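Local coordinates for CDC25-like phosphatase YCH1 (Saccharomyces cerevisiae, PDB 3FS5), which acts as a protein phosphatase of the Cdc25-like MPI family, built on a single rhodanese domain, at residues K10-T15 / R117-R122; D50-A55 / H71-K76; L29-Q34 / R81-V86. One frame throughout, in Å; residues are numbered along the deposited sequence.

Contact 1. Residues K10-T15 / R117-R122; sequences KYLDPT and RLWVLR
R122 reaches back over Y11 where the edge strand 10-12 runs beside strand 116-121. Followed from its root, the R122 side chain meets something at almost every atom. CB sits 3.6 Å from L12 O, CG passes between that carbonyl and Y11 CB, and CD comes 3.7 Å from D13 OD2. With CG anti to the carbonyl carbon (chi1 -71°) and the chain extended from there to NE, the guanidinium is carried over the root of the tyrosine. NE donates a hydrogen bond to a water 2.6 Å away, lying at the guanidinium edge, and that water is only weakly tied to D13 OD2. CZ and NH1 rest on Y11 CB, while NH2 comes obliquely to the ring, 3.5 Å from Y11 CD2. The two planes are 17° apart, so the guanidinium runs nearly parallel to the phenol ring but covers its CB end rather than its centre. Farther out, Y11 CE2 touches V120 CB at 3.7 Å. An alanine at Y11 would remove the ring and is likely to strip V120 of its ring contact and leave the arginine's NH2 end freer to turn.

On the other side of the sheet, K10 CB lies over the six-membered ring of W119, 3.8 Å from its centroid, and L12 CB comes obliquely to the same indole. The backbones are held by four bonds: K10 N to L118 O, V120 N to K10 O, L12 N to V120 O and R122 N to L12 O. P14, opening helix 14-23, packs against L121 CD1. This is parallel strand pairing at the border of the central sheet of the rhodanese fold, with the first strand lying beside the last.

Contact 2. Residues D50-A55 / H71-K76; sequences DGWHYA and HRLLEK
R72 lies across W52 and reaches on to Y54, carrying most of this meeting between strand 52-53 and helix 63-78. Its CB begins the contact, 3.7 Å from W52 CZ3. The chain then bends at chi3 (71°), bringing the guanidinium back over the indole as a cation-pi stack: CZ stands 3.8 Å from the centroid of the six-membered ring, and the planes are 25° apart. NH1 is the atom closest to the ring system, 3.2 Å from W52 CE2 and offset toward the rim; it faces the indole NE1 as one donor beside another, without a bond between them. NH2 instead gives a hydrogen bond to Y54 OH at 3.1 Å, with the oxygen 17° out of the guanidinium plane. E68 OE1 also bonds this hydroxyl, so the phenol oxygen is held by two partners.

Strand 52-53 is an outermost strand of the parallel rhodanese sheet, and from it the chain runs through helices 56-61 and 63-78 to strand 84-88, a beta-alpha-beta crossover that passes over strand 33-37. Next along the helix, L73 presents CD2 to the indole, 3.4 Å from W52 CZ3, approaching obliquely. The leucine and the indole lie alongside one another, pointing opposite ways, and L73 also packs on L84 and V86 of strand 84-88. One turn on from R72, K76 stretches out, its CD 4.2 Å from W52 CZ2, before its amine bonds F33 O on the neighbouring strand.

Contact 3. Residues L29-Q34 / R81-V86; sequences LREPFQ and RGALNV
The carboxylate of E31 receives the backbone N-H of A83, OE2 to N at 2.9 Å, while its other oxygen, OE1, forms a salt bridge with R117. The N-H meets OE2 from above the carboxylate plane, 58° out of it. The side chain leaves with CG anti to the carbonyl carbon (chi1 -58°) and runs straight on to the carboxylate, which spans from its own loop to the turn before strand 84-88. G82 there has a positive phi, and a CB in its place would run into E31 OE2, two reasons for glycine at this point. Beyond the glutamate the strands pair in parallel: N85 N bonds P32 O at 3.0 Å, and Q34 N bonds N85 O at 2.9 Å.

At the outer end the guanidinium groups of R30 and R81 stack flat, their centres 3.9 Å apart and their planes at 24°. Two like charges are thus placed face to face, which would probably cost energy unless solvent or other groups screen them. R81 CD meanwhile lies against R30 O at 3.3 Å.

Apolar packing completes the contact. P32 CG touches L84 CD1 at 4.0 Å, and the same methyl reaches Q34 CB. On the other face of the sheet, F33 CB meets N85 CB, with the phenyl ring leading away toward M21 of helix 14-23. Strands 33-37 and 84-88 are neighbours within the parallel sheet: helix 63-78 covers the L84 and V86 side through K76 and L73, W20 of helix 14-23 packs on N85, and strand 116-121 borders 84-88 beyond.

How the contacts relate
All three contacts meet in one parallel sheet, ordered 10-12, 116-121, 84-88, 33-37, 52-53. Contact 1 joins the first pair, contact 3 an inner pair, and contact 2 sets a helix against the far edge. Contacts 1 and 3, centres about 13 Å apart, are tied by the R117 NE to E31 OE1 salt bridge (2.6 Å) and by W119 N, 2.8 Å from V86 O. The K76 amine ties contact 2 to contact 3, NZ to F33 O 3.2 Å. Contacts 1 and 2 do not touch; their nearest atoms are about 6 Å apart. Strand 84-88 leads to the loop holding C90, modified in this crystal and probably the nucleophile of a CX5R phosphate-binding loop, as in Cdc25 phosphatases.

Contact 1. Residues K10-T15 / R117-R122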
loop_
_atom_site.group_PDB
_atom_site.type_symbol
_atom_site.label_atom_id
_atom_site.label_comp_id
_atom_site.label_asym_id
_atom_site.label_seq_id
_atom_site.Cartn_x
_atom_site.Cartn_y
_atom_site.Cartn_z
ATOM N N LYS A 10 -9.009 6.817 -0.798
ATOM C CA LYS A 10 -9.794 5.945 -1.669
ATOM C C LYS A 10 -9.519 4.471 -1.379
ATOM O O LYS A 10 -8.516 4.134 -0.754
ATOM C CB LYS A 10 -9.465 6.234 -3.135
ATOM C CG LYS A 10 -9.842 7.629 -3.604
ATOM C CD LYS A 10 -11.344 7.810 -3.628
ATOM C CE LYS A 10 -11.774 8.510 -4.907
ATOM N NZ LYS A 10 -11.358 7.720 -6.107
ATOM N N TYR A 11 -10.411 3.603 -1.851
ATOM C CA TYR A 11 -10.280 2.167 -1.638
ATOM C C TYR A 11 -10.204 1.394 -2.941
ATOM O O TYR A 11 -10.918 1.688 -3.898
ATOM C CB TYR A 11 -11.435 1.647 -0.776
ATOM C CG TYR A 11 -11.329 2.123 0.646
ATOM C CD1 TYR A 11 -11.546 3.463 0.971
ATOM C CD2 TYR A 11 -10.938 1.255 1.662
ATOM C CE1 TYR A 11 -11.367 3.928 2.275
ATOM C CE2 TYR A 11 -10.758 1.707 2.965
ATOM C CZ TYR A 11 -10.972 3.042 3.263
ATOM O OH TYR A 11 -10.787 3.488 4.551
ATOM N N LEU A 12 -9.329 0.398 -2.954
ATOM C CA LEU A 12 -9.081 -0.413 -4.133
ATOM C C LEU A 12 -9.320 -1.902 -3.872
ATOM O O LEU A 12 -9.021 -2.404 -2.786
ATOM C CB LEU A 12 -7.622 -0.192 -4.559
ATOM C CG LEU A 12 -7.105 -0.683 -5.908
ATOM C CD1 LEU A 12 -7.768 0.108 -7.024
ATOM C CD2 LEU A 12 -5.600 -0.500 -5.967
ATOM N N ASP A 13 -9.855 -2.601 -4.871
ATOM C CA ASP A 13 -10.089 -4.039 -4.761
ATOM C C ASP A 13 -8.850 -4.752 -5.294
ATOM O O ASP A 13 -8.142 -4.216 -6.145
ATOM C CB ASP A 13 -11.308 -4.461 -5.592
ATOM C CG ASP A 13 -12.626 -4.275 -4.851
ATOM O OD1 ASP A 13 -13.677 -4.242 -5.523
ATOM O OD2 ASP A 13 -12.619 -4.178 -3.604
ATOM N N PRO A 14 -8.578 -5.972 -4.804
ATOM C CA PRO A 14 -7.425 -6.777 -5.221
ATOM C C PRO A 14 -7.339 -6.957 -6.739
ATOM O O PRO A 14 -6.249 -6.918 -7.313
ATOM C CB PRO A 14 -7.657 -8.112 -4.508
ATOM C CG PRO A 14 -8.416 -7.717 -3.287
ATOM C CD PRO A 14 -9.383 -6.691 -3.802
ATOM N N THR A 15 -8.489 -7.168 -7.378
ATOM C CA THR A 15 -8.533 -7.361 -8.826
ATOM C C THR A 15 -8.021 -6.140 -9.588
ATOM O O THR A 15 -7.391 -6.282 -10.634
ATOM C CB THR A 15 -9.970 -7.700 -9.319
ATOM O OG1 THR A 15 -10.881 -6.676 -8.904
ATOM C CG2 THR A 15 -10.428 -9.032 -8.745
ATOM N N ARG A 117 -1.916 10.298 -4.520
ATOM C CA ARG A 117 -3.311 9.869 -4.437
ATOM C C ARG A 117 -3.176 8.729 -3.437
ATOM O O ARG A 117 -2.309 7.881 -3.591
ATOM C CB ARG A 117 -3.832 9.325 -5.771
ATOM C CG ARG A 117 -3.823 10.318 -6.923
ATOM C CD ARG A 117 -4.424 9.690 -8.181
ATOM N NE ARG A 117 -4.014 10.397 -9.389
ATOM C CZ ARG A 117 -4.383 11.636 -9.694
ATOM N NH1 ARG A 117 -3.950 12.203 -10.816
ATOM N NH2 ARG A 117 -5.195 12.301 -8.887
ATOM N N LEU A 118 -4.012 8.711 -2.407
ATOM C CA LEU A 118 -3.899 7.670 -1.394
ATOM C C LEU A 118 -4.988 6.613 -1.473
ATOM O O LEU A 118 -6.173 6.937 -1.561
ATOM C CB LEU A 118 -3.902 8.306 -0.001
ATOM C CG LEU A 118 -2.823 9.365 0.237
ATOM C CD1 LEU A 118 -2.964 9.930 1.647
ATOM C CD2 LEU A 118 -1.440 8.750 0.041
ATOM N N TRP A 119 -4.571 5.350 -1.436
ATOM C CA TRP A 119 -5.497 4.224 -1.485
ATOM C C TRP A 119 -5.253 3.215 -0.370
ATOM O O TRP A 119 -4.151 3.123 0.183
ATOM C CB TRP A 119 -5.365 3.445 -2.798
ATOM C CG TRP A 119 -5.494 4.233 -4.056
ATOM C CD1 TRP A 119 -4.541 5.020 -4.636
ATOM C CD2 TRP A 119 -6.632 4.273 -4.918
ATOM N NE1 TRP A 119 -5.016 5.547 -5.814
ATOM C CE2 TRP A 119 -6.299 5.105 -6.011
ATOM C CE3 TRP A 119 -7.902 3.683 -4.876
ATOM C CZ2 TRP A 119 -7.192 5.363 -7.055
ATOM C CZ3 TRP A 119 -8.790 3.936 -5.915
ATOM C CH2 TRP A 119 -8.429 4.771 -6.991
ATOM N N VAL A 120 -6.294 2.450 -0.065
ATOM C CA VAL A 120 -6.222 1.367 0.907
ATOM C C VAL A 120 -6.742 0.142 0.154
ATOM O O VAL A 120 -7.775 0.210 -0.520
ATOM C CB VAL A 120 -7.127 1.604 2.133
ATOM C CG1 VAL A 120 -7.145 0.349 3.012
ATOM C CG2 VAL A 120 -6.621 2.797 2.937
ATOM N N LEU A 121 -6.020 -0.967 0.250
ATOM C CA LEU A 121 -6.424 -2.196 -0.417
ATOM C C LEU A 121 -7.460 -2.924 0.440
ATOM O O LEU A 121 -7.141 -3.417 1.526
ATOM C CB LEU A 121 -5.202 -3.095 -0.630
ATOM C CG LEU A 121 -5.442 -4.476 -1.243
ATOM C CD1 LEU A 121 -5.980 -4.328 -2.670
ATOM C CD2 LEU A 121 -4.140 -5.260 -1.241
ATOM N N ARG A 122 -8.697 -2.992 -0.046
ATOM C CA ARG A 122 -9.761 -3.660 0.701
ATOM C C ARG A 122 -9.446 -5.131 0.949
ATOM O O ARG A 122 -9.109 -5.868 0.022
ATOM C CB ARG A 122 -11.104 -3.561 -0.042
ATOM C CG ARG A 122 -11.743 -2.173 -0.061
ATOM C CD ARG A 122 -13.203 -2.261 -0.517
ATOM N NE ARG A 122 -13.856 -0.958 -0.642
ATOM C CZ ARG A 122 -14.182 -0.169 0.382
ATOM N NH1 ARG A 122 -14.774 0.995 0.152
ATOM N NH2 ARG A 122 -13.923 -0.538 1.631
HETATM O O HOH W 1 -13.577 -0.863 -3.199
#

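Contact 2. Residues D50-A55 / H71-K76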
loop_
_atom_site.group_PDB
_atom_site.type_symbol
_atom_site.label_atom_id
_atom_site.label_comp_id
_atom_site.label_asym_id
_atom_site.label_seq_id
_atom_site.Cartn_x
_atom_site.Cartn_y
_atom_site.Cartn_z
ATOM N N ASP A 50 7.364 -6.231 -4.923
ATOM C CA ASP A 50 7.847 -4.862 -5.078
ATOM C C ASP A 50 7.256 -3.836 -4.106
ATOM O O ASP A 50 7.480 -2.638 -4.260
ATOM C CB ASP A 50 7.638 -4.379 -6.519
ATOM C CG ASP A 50 8.318 -5.277 -7.543
ATOM O OD1 ASP A 50 9.413 -5.807 -7.252
ATOM O OD2 ASP A 50 7.759 -5.442 -8.648
ATOM N N GLY A 51 6.504 -4.293 -3.107
ATOM C CA GLY A 51 5.949 -3.357 -2.143
ATOM C C GLY A 51 6.987 -2.996 -1.087
ATOM O O GLY A 51 8.014 -3.663 -0.991
ATOM N N TRP A 52 6.749 -1.940 -0.311
ATOM C CA TRP A 52 7.692 -1.563 0.739
ATOM C C TRP A 52 7.074 -1.898 2.093
ATOM O O TRP A 52 5.867 -1.761 2.285
ATOM C CB TRP A 52 8.031 -0.070 0.703
ATOM C CG TRP A 52 8.673 0.418 -0.561
ATOM C CD1 TRP A 52 9.312 -0.330 -1.510
ATOM C CD2 TRP A 52 8.742 1.777 -1.005
ATOM N NE1 TRP A 52 9.770 0.483 -2.523
ATOM C CE2 TRP A 52 9.433 1.781 -2.237
ATOM C CE3 TRP A 52 8.283 2.994 -0.481
ATOM C CZ2 TRP A 52 9.678 2.958 -2.958
ATOM C CZ3 TRP A 52 8.526 4.166 -1.198
ATOM C CH2 TRP A 52 9.217 4.136 -2.426
ATOM N N HIS A 53 7.913 -2.326 3.027
ATOM C CA HIS A 53 7.461 -2.714 4.356
ATOM C C HIS A 53 7.789 -1.655 5.412
ATOM O O HIS A 53 8.947 -1.484 5.784
ATOM C CB HIS A 53 8.104 -4.062 4.709
ATOM C CG HIS A 53 7.707 -4.605 6.044
ATOM N ND1 HIS A 53 6.504 -4.309 6.648
ATOM C CD2 HIS A 53 8.339 -5.471 6.871
ATOM C CE1 HIS A 53 6.413 -4.968 7.789
ATOM N NE2 HIS A 53 7.512 -5.681 7.947
ATOM N N TYR A 54 6.757 -0.937 5.862
ATOM C CA TYR A 54 6.874 0.106 6.891
ATOM C C TYR A 54 5.827 -0.140 7.976
ATOM O O TYR A 54 4.663 0.241 7.822
ATOM C CB TYR A 54 6.650 1.507 6.293
ATOM C CG TYR A 54 7.842 2.051 5.541
ATOM C CD1 TYR A 54 8.167 1.572 4.275
ATOM C CD2 TYR A 54 8.669 3.018 6.113
ATOM C CE1 TYR A 54 9.285 2.035 3.598
ATOM C CE2 TYR A 54 9.792 3.490 5.442
ATOM C CZ TYR A 54 10.094 2.991 4.185
ATOM O OH TYR A 54 11.212 3.426 3.514
ATOM N N ALA A 55 6.240 -0.766 9.075
ATOM C CA ALA A 55 5.322 -1.086 10.168
ATOM C C ALA A 55 4.556 0.123 10.709
ATOM O O ALA A 55 5.143 1.160 11.024
ATOM C CB ALA A 55 6.084 -1.775 11.304
ATOM N N HIS A 71 9.657 10.961 2.104
ATOM C CA HIS A 71 10.755 11.330 1.223
ATOM C C HIS A 71 10.917 10.324 0.087
ATOM O O HIS A 71 11.038 10.711 -1.077
ATOM C CB HIS A 71 12.063 11.422 2.012
ATOM C CG HIS A 71 13.254 11.753 1.166
ATOM N ND1 HIS A 71 13.477 13.012 0.652
ATOM C CD2 HIS A 71 14.265 10.975 0.706
ATOM C CE1 HIS A 71 14.571 12.998 -0.088
ATOM N NE2 HIS A 71 15.068 11.774 -0.072
ATOM N N ARG A 72 10.919 9.034 0.418
ATOM C CA ARG A 72 11.078 8.004 -0.602
ATOM C C ARG A 72 9.964 8.060 -1.628
ATOM O O ARG A 72 10.214 7.953 -2.830
ATOM C CB ARG A 72 11.099 6.605 0.018
ATOM C CG ARG A 72 12.404 6.217 0.670
ATOM C CD ARG A 72 12.408 4.735 1.012
ATOM N NE ARG A 72 12.489 3.893 -0.180
ATOM C CZ ARG A 72 12.450 2.564 -0.156
ATOM N NH1 ARG A 72 12.534 1.874 -1.285
ATOM N NH2 ARG A 72 12.315 1.920 0.996
ATOM N N LEU A 73 8.733 8.209 -1.150
ATOM C CA LEU A 73 7.580 8.272 -2.036
ATOM C C LEU A 73 7.667 9.459 -2.992
ATOM O O LEU A 73 7.516 9.295 -4.201
ATOM C CB LEU A 73 6.284 8.354 -1.218
ATOM C CG LEU A 73 5.897 7.069 -0.469
ATOM C CD1 LEU A 73 4.644 7.310 0.357
ATOM C CD2 LEU A 73 5.668 5.934 -1.471
ATOM N N LEU A 74 7.921 10.648 -2.450
ATOM C CA LEU A 74 8.001 11.852 -3.273
ATOM C C LEU A 74 9.163 11.809 -4.253
ATOM O O LEU A 74 9.085 12.367 -5.347
ATOM C CB LEU A 74 8.097 13.097 -2.386
ATOM C CG LEU A 74 6.815 13.417 -1.609
ATOM C CD1 LEU A 74 7.030 14.608 -0.685
ATOM C CD2 LEU A 74 5.689 13.705 -2.603
ATOM N N GLU A 75 10.237 11.136 -3.861
ATOM C CA GLU A 75 11.405 11.016 -4.720
ATOM C C GLU A 75 11.039 10.161 -5.933
ATOM O O GLU A 75 11.451 10.447 -7.060
ATOM C CB GLU A 75 12.558 10.392 -3.936
ATOM C CG GLU A 75 13.887 10.421 -4.654
ATOM C CD GLU A 75 15.053 10.262 -3.699
ATOM O OE1 GLU A 75 15.238 11.153 -2.840
ATOM O OE2 GLU A 75 15.779 9.250 -3.803
ATOM N N LYS A 76 10.250 9.117 -5.698
ATOM C CA LYS A 76 9.805 8.233 -6.773
ATOM C C LYS A 76 8.809 8.973 -7.672
ATOM O O LYS A 76 8.813 8.810 -8.896
ATOM C CB LYS A 76 9.135 6.986 -6.178
ATOM C CG LYS A 76 8.631 5.961 -7.196
ATOM C CD LYS A 76 8.084 4.721 -6.479
ATOM C CE LYS A 76 7.826 3.543 -7.424
ATOM N NZ LYS A 76 6.671 3.761 -8.331
#

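Contact 3. Residues L29-Q34 / R81-V86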
loop_
_atom_site.group_PDB
_atom_site.type_symbol
_atom_site.label_atom_id
_atom_site.label_comp_id
_atom_site.label_asym_id
_atom_site.label_seq_id
_atom_site.Cartn_x
_atom_site.Cartn_y
_atom_site.Cartn_z
ATOM N N LEU A 29 -5.196 6.838 -15.671
ATOM C CA LEU A 29 -4.235 7.872 -16.046
ATOM C C LEU A 29 -2.832 7.379 -16.379
ATOM O O LEU A 29 -1.943 8.183 -16.668
ATOM C CB LEU A 29 -4.157 8.914 -14.929
ATOM C CG LEU A 29 -5.494 9.545 -14.521
ATOM C CD1 LEU A 29 -5.320 10.364 -13.249
ATOM C CD2 LEU A 29 -6.016 10.412 -15.657
ATOM N N ARG A 30 -2.629 6.066 -16.341
ATOM C CA ARG A 30 -1.323 5.491 -16.638
ATOM C C ARG A 30 -0.253 6.052 -15.708
ATOM O O ARG A 30 0.889 6.263 -16.118
ATOM C CB ARG A 30 -0.933 5.778 -18.088
ATOM C CG ARG A 30 -1.758 5.045 -19.138
ATOM C CD ARG A 30 -1.486 5.648 -20.507
ATOM N NE ARG A 30 -0.058 5.886 -20.695
ATOM C CZ ARG A 30 0.456 6.715 -21.599
ATOM N NH1 ARG A 30 1.771 6.865 -21.689
ATOM N NH2 ARG A 30 -0.344 7.400 -22.407
ATOM N N GLU A 31 -0.627 6.294 -14.456
ATOM C CA GLU A 31 0.309 6.817 -13.469
ATOM C C GLU A 31 0.978 5.676 -12.705
ATOM O O GLU A 31 0.488 4.545 -12.687
ATOM C CB GLU A 31 -0.418 7.724 -12.472
ATOM C CG GLU A 31 -1.143 8.895 -13.097
ATOM C CD GLU A 31 -1.844 9.755 -12.064
ATOM O OE1 GLU A 31 -2.622 9.201 -11.262
ATOM O OE2 GLU A 31 -1.620 10.984 -12.056
ATOM N N PRO A 32 2.118 5.960 -12.063
ATOM C CA PRO A 32 2.825 4.932 -11.303
ATOM C C PRO A 32 2.159 4.697 -9.951
ATOM O O PRO A 32 1.344 5.506 -9.490
ATOM C CB PRO A 32 4.227 5.515 -11.171
ATOM C CG PRO A 32 3.954 6.973 -11.039
ATOM C CD PRO A 32 2.888 7.218 -12.093
ATOM N N PHE A 33 2.499 3.585 -9.312
ATOM C CA PHE A 33 1.925 3.273 -8.010
ATOM C C PHE A 33 2.991 2.633 -7.129
ATOM O O PHE A 33 4.022 2.185 -7.620
ATOM C CB PHE A 33 0.727 2.324 -8.177
ATOM C CG PHE A 33 1.090 0.981 -8.759
ATOM C CD1 PHE A 33 1.537 -0.052 -7.940
ATOM C CD2 PHE A 33 1.023 0.763 -10.132
ATOM C CE1 PHE A 33 1.912 -1.281 -8.479
ATOM C CE2 PHE A 33 1.395 -0.464 -10.684
ATOM C CZ PHE A 33 1.841 -1.488 -9.856
ATOM N N GLN A 34 2.748 2.621 -5.824
ATOM C CA GLN A 34 3.677 2.017 -4.882
ATOM C C GLN A 34 2.910 1.445 -3.701
ATOM O O GLN A 34 2.166 2.157 -3.025
ATOM C CB GLN A 34 4.695 3.041 -4.371
ATOM C CG GLN A 34 5.649 2.448 -3.331
ATOM C CD GLN A 34 6.467 1.285 -3.887
ATOM O OE1 GLN A 34 6.564 0.220 -3.271
ATOM N NE2 GLN A 34 7.068 1.493 -5.048
ATOM N N ARG A 81 5.421 9.875 -14.077
ATOM C CA ARG A 81 4.371 10.574 -14.798
ATOM C C ARG A 81 3.201 10.899 -13.871
ATOM O O ARG A 81 2.625 10.004 -13.250
ATOM C CB ARG A 81 3.887 9.687 -15.945
ATOM C CG ARG A 81 2.738 10.244 -16.762
ATOM C CD ARG A 81 1.988 9.108 -17.447
ATOM N NE ARG A 81 0.962 9.581 -18.370
ATOM C CZ ARG A 81 1.204 9.996 -19.610
ATOM N NH1 ARG A 81 0.204 10.415 -20.376
ATOM N NH2 ARG A 81 2.442 9.982 -20.092
ATOM N N GLY A 82 2.856 12.179 -13.770
ATOM C CA GLY A 82 1.743 12.586 -12.930
ATOM C C GLY A 82 1.891 12.329 -11.440
ATOM O O GLY A 82 2.984 12.411 -10.883
ATOM N N ALA A 83 0.771 12.023 -10.790
ATOM C CA ALA A 83 0.763 11.764 -9.356
ATOM C C ALA A 83 1.065 10.302 -9.053
ATOM O O ALA A 83 0.750 9.414 -9.845
ATOM C CB ALA A 83 -0.587 12.148 -8.774
ATOM N N LEU A 84 1.682 10.057 -7.905
ATOM C CA LEU A 84 2.004 8.694 -7.504
ATOM C C LEU A 84 0.840 8.143 -6.686
ATOM O O LEU A 84 0.343 8.796 -5.763
ATOM C CB LEU A 84 3.286 8.667 -6.657
ATOM C CG LEU A 84 3.684 7.322 -6.032
ATOM C CD1 LEU A 84 4.184 6.355 -7.113
ATOM C CD2 LEU A 84 4.771 7.548 -4.980
ATOM N N ASN A 85 0.394 6.948 -7.041
ATOM C CA ASN A 85 -0.699 6.321 -6.322
ATOM C C ASN A 85 -0.128 5.410 -5.242
ATOM O O ASN A 85 0.435 4.358 -5.535
ATOM C CB ASN A 85 -1.571 5.539 -7.295
ATOM C CG ASN A 85 -2.229 6.440 -8.313
ATOM O OD1 ASN A 85 -1.584 6.917 -9.253
ATOM N ND2 ASN A 85 -3.515 6.700 -8.124
ATOM N N VAL A 86 -0.275 5.836 -3.991
ATOM C CA VAL A 86 0.238 5.086 -2.848
ATOM C C VAL A 86 -0.839 4.175 -2.270
ATOM O O VAL A 86 -1.923 4.636 -1.917
ATOM C CB VAL A 86 0.729 6.049 -1.753
ATOM C CG1 VAL A 86 1.421 5.263 -0.644
ATOM C CG2 VAL A 86 1.671 7.088 -2.362
#